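PDB 4GLJ: RsfP, which probably catalyses the phosphorolysis of methylthioadenosine to adenine and methylthioribose 1-phosphate, and also binds the dye rhodamine B. Local coordinates for residues S97-L102 and T216-T221; D110-D115 and A167-V172. All blocks are in the same frame, centred on the assembly; numbering follows the deposited sequence. Where two conformers were deposited one is given.

Interaction 1 of 2, residues S97-L102 and T216-T221. With RHB (N-[9-(2-carboxyphenyl)-6-(diethylamino)-3H-xanthen-3-ylidene]-N-ethylethanaminium), chain C; PO4 (phosphate ion), chain D.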
loop_
_atom_site.group_PDB
_atom_site.type_symbol
_atom_site.label_atom_id
_atom_site.label_comp_id
_atom_site.label_asym_id
_atom_site.label_seq_id
_atom_site.Cartn_x
_atom_site.Cartn_y
_atom_site.Cartn_z
ATOM N N SER A 97 -10.755 -5.581 -19.768
ATOM C CA SER A 97 -11.082 -4.891 -18.518
ATOM C C SER A 97 -11.753 -3.530 -18.686
ATOM O O SER A 97 -11.329 -2.731 -19.550
ATOM C CB SER A 97 -9.792 -4.649 -17.774
ATOM O OG SER A 97 -9.296 -5.934 -17.503
ATOM N N ALA A 98 -12.727 -3.244 -17.810
ATOM C CA ALA A 98 -13.424 -1.960 -17.841
ATOM C C ALA A 98 -12.499 -0.993 -17.110
ATOM O O ALA A 98 -11.899 -1.363 -16.044
ATOM C CB ALA A 98 -14.771 -2.031 -17.112
ATOM N N VAL A 99 -12.338 0.212 -17.661
ATOM C CA VAL A 99 -11.487 1.212 -17.004
ATOM C C VAL A 99 -12.145 2.583 -17.020
ATOM O O VAL A 99 -13.120 2.872 -17.765
ATOM C CB VAL A 99 -10.070 1.362 -17.659
ATOM C CG1 VAL A 99 -9.286 0.058 -17.484
ATOM C CG2 VAL A 99 -10.193 1.881 -19.109
ATOM N N GLY A 100 -11.653 3.415 -16.118
ATOM C CA GLY A 100 -11.998 4.825 -16.151
ATOM C C GLY A 100 -10.948 5.588 -16.890
ATOM O O GLY A 100 -9.779 5.240 -16.864
ATOM N N SER A 101 -11.335 6.668 -17.537
ATOM C CA SER A 101 -10.342 7.483 -18.246
ATOM C C SER A 101 -9.823 8.609 -17.361
ATOM O O SER A 101 -10.602 9.276 -16.643
ATOM C CB SER A 101 -10.977 8.154 -19.486
ATOM O OG SER A 101 -10.127 9.240 -19.940
ATOM N N LEU A 102 -8.527 8.833 -17.407
ATOM C CA LEU A 102 -7.917 10.008 -16.747
ATOM C C LEU A 102 -7.509 11.087 -17.751
ATOM O O LEU A 102 -6.896 12.081 -17.382
ATOM C CB LEU A 102 -6.655 9.538 -15.978
ATOM C CG LEU A 102 -6.883 8.518 -14.842
ATOM C CD1 LEU A 102 -5.584 7.880 -14.366
ATOM C CD2 LEU A 102 -7.637 9.211 -13.679
ATOM N N THR A 216 -3.512 -6.298 -22.297
ATOM C CA THR A 216 -4.841 -5.855 -21.799
ATOM C C THR A 216 -5.568 -5.122 -22.937
ATOM O O THR A 216 -4.976 -4.303 -23.614
ATOM C CB THR A 216 -4.662 -4.900 -20.597
ATOM O OG1 THR A 216 -4.129 -5.687 -19.484
ATOM C CG2 THR A 216 -6.031 -4.323 -20.147
ATOM N N LEU A 217 -6.814 -5.496 -23.140
ATOM C CA LEU A 217 -7.725 -4.683 -23.938
ATOM C C LEU A 217 -8.668 -3.918 -22.930
ATOM O O LEU A 217 -9.544 -4.523 -22.311
ATOM C CB LEU A 217 -8.554 -5.607 -24.853
ATOM C CG LEU A 217 -9.680 -4.951 -25.681
ATOM C CD1 LEU A 217 -9.042 -3.987 -26.666
ATOM C CD2 LEU A 217 -10.503 -5.997 -26.430
ATOM N N ALA A 218 -8.425 -2.612 -22.750
ATOM C CA ALA A 218 -9.182 -1.812 -21.768
ATOM C C ALA A 218 -10.365 -1.140 -22.468
ATOM O O ALA A 218 -10.218 -0.603 -23.572
ATOM C CB ALA A 218 -8.269 -0.801 -21.111
ATOM N N LEU A 219 -11.503 -1.171 -21.810
ATOM C CA LEU A 219 -12.730 -0.612 -22.323
ATOM C C LEU A 219 -13.094 0.587 -21.438
ATOM O O LEU A 219 -13.365 0.442 -20.266
ATOM C CB LEU A 219 -13.849 -1.659 -22.197
ATOM C CG LEU A 219 -13.492 -3.091 -22.644
ATOM C CD1 LEU A 219 -14.728 -3.983 -22.531
ATOM C CD2 LEU A 219 -12.976 -3.050 -24.077
ATOM N N VAL A 220 -13.058 1.754 -22.030
ATOM C CA VAL A 220 -13.354 2.982 -21.324
ATOM C C VAL A 220 -14.827 3.101 -21.043
ATOM O O VAL A 220 -15.699 3.179 -21.947
ATOM C CB VAL A 220 -12.798 4.236 -22.069
ATOM C CG1 VAL A 220 -13.108 5.454 -21.219
ATOM C CG2 VAL A 220 -11.271 4.091 -22.351
ATOM N N THR A 221 -15.146 3.113 -19.762
ATOM C CA THR A 221 -16.550 3.133 -19.392
ATOM C C THR A 221 -16.986 4.501 -18.909
ATOM O O THR A 221 -18.198 4.811 -18.865
ATOM C CB THR A 221 -16.934 2.078 -18.352
ATOM O OG1 THR A 221 -16.003 2.133 -17.266
ATOM C CG2 THR A 221 -16.935 0.683 -18.979
HETATM O O2 RHB C . -18.187 5.681 -15.102
HETATM C C26 RHB C . -19.269 5.083 -15.301
HETATM C C19 RHB C . -19.309 3.642 -14.869
HETATM C C14 RHB C . -18.305 3.188 -14.052
HETATM C C15 RHB C . -18.303 1.865 -13.627
HETATM C C16 RHB C . -19.282 0.971 -14.042
HETATM C C17 RHB C . -20.292 1.419 -14.885
HETATM C C18 RHB C . -20.291 2.748 -15.295
HETATM C C9 RHB C . -17.261 4.111 -13.546
HETATM C C8 RHB C . -17.624 5.480 -13.123
HETATM C C13 RHB C . -18.947 5.875 -13.268
HETATM C C12 RHB C . -19.326 7.157 -12.910
HETATM C C11 RHB C . -18.396 8.053 -12.394
HETATM N N1 RHB C . -18.891 9.342 -12.050
HETATM C C35 RHB C . -19.994 9.232 -11.072
HETATM C C36 RHB C . -21.347 9.474 -11.715
HETATM C C22 RHB C . -17.857 10.250 -11.507
HETATM C C23 RHB C . -18.399 11.036 -10.325
HETATM C C10 RHB C . -17.051 7.647 -12.245
HETATM C C7 RHB C . -16.646 6.339 -12.605
HETATM O O1 RHB C . -15.317 5.897 -12.486
HETATM C C1 RHB C . -14.918 4.603 -12.851
HETATM C C2 RHB C . -15.854 3.690 -13.376
HETATM C C6 RHB C . -13.591 4.158 -12.718
HETATM C C5 RHB C . -13.293 2.840 -13.118
HETATM C C4 RHB C . -14.223 1.962 -13.642
HETATM C C3 RHB C . -15.522 2.394 -13.768
HETATM N N2 RHB C . -12.025 2.323 -12.945
HETATM C C24 RHB C . -11.642 2.983 -11.715
HETATM C C25 RHB C . -11.113 1.912 -10.805
HETATM C C33 RHB C . -12.206 0.943 -12.489
HETATM C C34 RHB C . -12.793 0.066 -13.585
HETATM O O3 RHB C . -20.249 5.649 -15.862
HETATM P P PO4 D . -12.636 -5.464 -14.573
HETATM O O1 PO4 D . -13.543 -4.692 -13.659
HETATM O O2 PO4 D . -13.306 -5.309 -15.917
HETATM O O3 PO4 D . -11.317 -4.795 -14.464
HETATM O O4 PO4 D . -12.539 -6.944 -14.216
#

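Interaction 2 of 2, residues D110-D115 and A167-V172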
loop_
_atom_site.group_PDB
_atom_site.type_symbol
_atom_site.label_atom_id
_atom_site.label_comp_id
_atom_site.label_asym_id
_atom_site.label_seq_id
_atom_site.Cartn_x
_atom_site.Cartn_y
_atom_site.Cartn_z
ATOM N N ASP A 110 -14.374 4.260 -26.070
ATOM C CA ASP A 110 -13.085 4.017 -26.684
ATOM C C ASP A 110 -12.498 2.759 -26.055
ATOM O O ASP A 110 -12.867 2.344 -24.892
ATOM C CB ASP A 110 -12.105 5.144 -26.444
ATOM C CG ASP A 110 -12.392 6.393 -27.278
ATOM O OD1 ASP A 110 -13.281 6.381 -28.183
ATOM O OD2 ASP A 110 -11.708 7.424 -26.955
ATOM N N MET A 111 -11.565 2.155 -26.792
ATOM C CA MET A 111 -10.667 1.156 -26.178
ATOM C C MET A 111 -9.254 1.668 -26.128
ATOM O O MET A 111 -8.884 2.583 -26.888
ATOM C CB MET A 111 -10.745 -0.172 -26.915
ATOM C CG MET A 111 -12.209 -0.592 -27.174
ATOM S SD MET A 111 -12.286 -2.272 -27.837
ATOM C CE MET A 111 -14.026 -2.431 -28.239
ATOM N N VAL A 112 -8.495 1.081 -25.210
ATOM C CA VAL A 112 -7.169 1.496 -24.912
ATOM C C VAL A 112 -6.357 0.206 -24.762
ATOM O O VAL A 112 -6.753 -0.761 -24.086
ATOM C CB VAL A 112 -7.111 2.340 -23.608
ATOM C CG1 VAL A 112 -5.667 2.729 -23.316
ATOM C CG2 VAL A 112 -7.927 3.640 -23.792
ATOM N N ILE A 113 -5.207 0.196 -25.416
ATOM C CA ILE A 113 -4.277 -0.947 -25.262
ATOM C C ILE A 113 -3.028 -0.410 -24.526
ATOM O O ILE A 113 -2.106 0.134 -25.141
ATOM C CB ILE A 113 -3.807 -1.526 -26.662
ATOM C CG1 ILE A 113 -5.013 -1.736 -27.589
ATOM C CG2 ILE A 113 -2.963 -2.806 -26.486
ATOM C CD1 ILE A 113 -6.049 -2.609 -26.974
ATOM N N PRO A 114 -3.015 -0.522 -23.227
ATOM C CA PRO A 114 -1.886 0.131 -22.502
ATOM C C PRO A 114 -0.575 -0.605 -22.735
ATOM O O PRO A 114 -0.571 -1.800 -23.142
ATOM C CB PRO A 114 -2.328 0.012 -21.027
ATOM C CG PRO A 114 -3.256 -1.190 -21.018
ATOM C CD PRO A 114 -4.044 -1.031 -22.318
ATOM N N ASP A 115 0.546 0.110 -22.588
ATOM C CA ASP A 115 1.799 -0.573 -22.666
ATOM C C ASP A 115 2.458 -0.537 -21.277
ATOM O O ASP A 115 3.456 -1.232 -21.063
ATOM C CB ASP A 115 2.703 0.051 -23.757
ATOM C CG ASP A 115 3.087 1.505 -23.451
ATOM O OD1 ASP A 115 2.339 2.252 -22.780
ATOM O OD2 ASP A 115 4.166 1.919 -23.877
ATOM N N ALA A 167 -3.314 3.295 -28.361
ATOM C CA ALA A 167 -2.274 2.396 -27.790
ATOM C C ALA A 167 -1.299 3.212 -26.966
ATOM O O ALA A 167 -1.364 4.423 -27.011
ATOM C CB ALA A 167 -1.543 1.679 -28.927
ATOM N N LYS A 168 -0.346 2.577 -26.301
ATOM C CA LYS A 168 0.745 3.246 -25.582
ATOM C C LYS A 168 0.279 4.149 -24.414
ATOM O O LYS A 168 0.702 5.305 -24.288
ATOM C CB LYS A 168 1.673 4.064 -26.472
ATOM C CG LYS A 168 2.206 3.340 -27.712
ATOM C CD LYS A 168 2.744 1.929 -27.413
ATOM C CE LYS A 168 3.211 1.188 -28.680
ATOM N NZ LYS A 168 3.437 2.142 -29.795
ATOM N N ALA A 169 -0.526 3.586 -23.560
ATOM C CA ALA A 169 -1.086 4.254 -22.368
ATOM C C ALA A 169 -0.617 3.547 -21.080
ATOM O O ALA A 169 -0.141 2.369 -21.114
ATOM C CB ALA A 169 -2.625 4.181 -22.448
ATOM N N THR A 170 -0.693 4.271 -19.967
ATOM C CA THR A 170 -0.357 3.710 -18.652
ATOM C C THR A 170 -1.611 3.445 -17.820
ATOM O O THR A 170 -2.413 4.375 -17.646
ATOM C CB THR A 170 0.573 4.650 -17.878
ATOM O OG1 THR A 170 1.797 4.695 -18.593
ATOM C CG2 THR A 170 0.829 4.088 -16.475
ATOM N N TYR A 171 -1.786 2.186 -17.354
ATOM C CA TYR A 171 -2.941 1.731 -16.536
ATOM C C TYR A 171 -2.514 1.802 -15.088
ATOM O O TYR A 171 -1.557 1.158 -14.686
ATOM C CB TYR A 171 -3.256 0.262 -16.894
ATOM C CG TYR A 171 -4.371 -0.499 -16.145
ATOM C CD1 TYR A 171 -4.250 -0.873 -14.760
ATOM C CD2 TYR A 171 -5.502 -0.957 -16.834
ATOM C CE1 TYR A 171 -5.265 -1.643 -14.108
ATOM C CE2 TYR A 171 -6.488 -1.745 -16.171
ATOM C CZ TYR A 171 -6.369 -2.065 -14.820
ATOM O OH TYR A 171 -7.389 -2.880 -14.271
ATOM N N VAL A 172 -3.254 2.570 -14.267
ATOM C CA VAL A 172 -2.920 2.542 -12.836
ATOM C C VAL A 172 -3.978 1.621 -12.202
ATOM O O VAL A 172 -5.162 1.799 -12.414
ATOM C CB VAL A 172 -2.883 3.955 -12.180
ATOM C CG1 VAL A 172 -4.207 4.663 -12.369
ATOM C CG2 VAL A 172 -2.661 3.798 -10.655
HETATM O O HOH W 1 2.628 4.490 -21.328
#

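Interaction 1 of 2, residues S97-L102 and T216-T221
Val99 holds CG1 anti to its own carbonyl carbon (chi1 -65°), with CG2 between the backbone N and the carbonyl carbon, and the two methyls straddle Ala218 CB of strand 216-221, each 3.9 Å from it; CG2 goes on to Val220 CG2 at 4.1 Å. In Val220, CG1 stands anti to the backbone N (chi1 -178°), and that methyl meets Ser101 CB at 3.9 Å. Val99, Ala218 and Val220 thus pack side by side on one face of a parallel strand pair, and the side chain of Tyr171 touches Val99. The other face carries Ala98 and Leu219, and there helix 237-263 lies against Leu219 and Thr221.

The backbones are joined in regular parallel fashion. Ser97 N gives to Leu217 O, Leu219 N to Ser97 O, and Val99 N to Leu219 O. Thr221 N then meets Val99 O at 2.9 Å, with a nearly straight N-H...O angle of 173°. In one of the two deposited conformers of Thr221, OG1 also reaches Val99 O at 3.0 Å, coming from above the carbonyl plane, so in that conformer the oxygen would have two donors.

The same strand also faces two ligands. Ala98 N points squarely at the phosphate, 2.9 Å from its O2, and Ser22, Arg64, His65 and Thr199 also hydrogen-bond the anion. Gly100 N sits 3.4 Å from N2 of the rhodamine, whose diethylamino end lies along Ala98 to Gly100. Ser97 OG is held by Asn200. A phosphate beside the end of a central parallel strand, next to a pocket for a flat ligand, is consistent with the phosphate and nucleoside sites of the purine nucleoside phosphorylase family, here occupied by phosphate and dye.

Interaction 2 of 2, residues D110-D115 and A167-V172
Strands 111-114 and 169-172 meet at 90° in their short axes, 6.0 Å apart at the closest, and little more than Asp115 N to Ala169 O (2.8 Å) and a weak bond from Lys168 N to Ile113 O (3.2 Å) joins their backbones. Lys168, with a left-handed backbone conformation, turns the chain from strand 165-167 into strand 169-173. Ala169 sits at the centre of the packing: its CB is pressed against Val112 CG1 at 3.5 Å, tighter than usual for two methyls. Pro114 CB touches Ala169 O, and Pro114 CB also lies 4.2 Å from Tyr171 CB. Asp115 swings its carboxylate between backbone N and carbonyl carbon (chi1 64°), which lays the group against the Lys168 backbone. The two side chains cross at about a right angle, with Asp115 OD2 3.8 Å from Lys168 CD, yet the charged ends stay 6.0 Å apart from OD2 to NZ and form no salt bridge. A water donates to Asp115 OD1 and also bonds Thr170 OG1. Tyr171 OH runs on to the backbone N of Thr199 and Asn200, near the phosphate. This is a corner of a strongly curled sheet, where strand 111-119 passes from strand 165-167 to strand 169-173.

Along the chain the four segments come in the order 97-102, 110-115, 167-172 and 216-221, so interaction 2 falls wholly between the two halves of interaction 1. Their centres are only about 8 Å apart in one curled mixed sheet. Strand 213-221 is the shared neighbour, running parallel to 92-101 and antiparallel to 111-119; Ala218 N probably bonds Val112 O, and Val220 N probably bonds Asp110 O. Leu217 and Ile113 pack together across this seam. Interaction 1 lines the phosphate and the dye, while interaction 2 lies at the sheet's bend, with Tyr171 reaching from the latter toward Val99 and the phosphate.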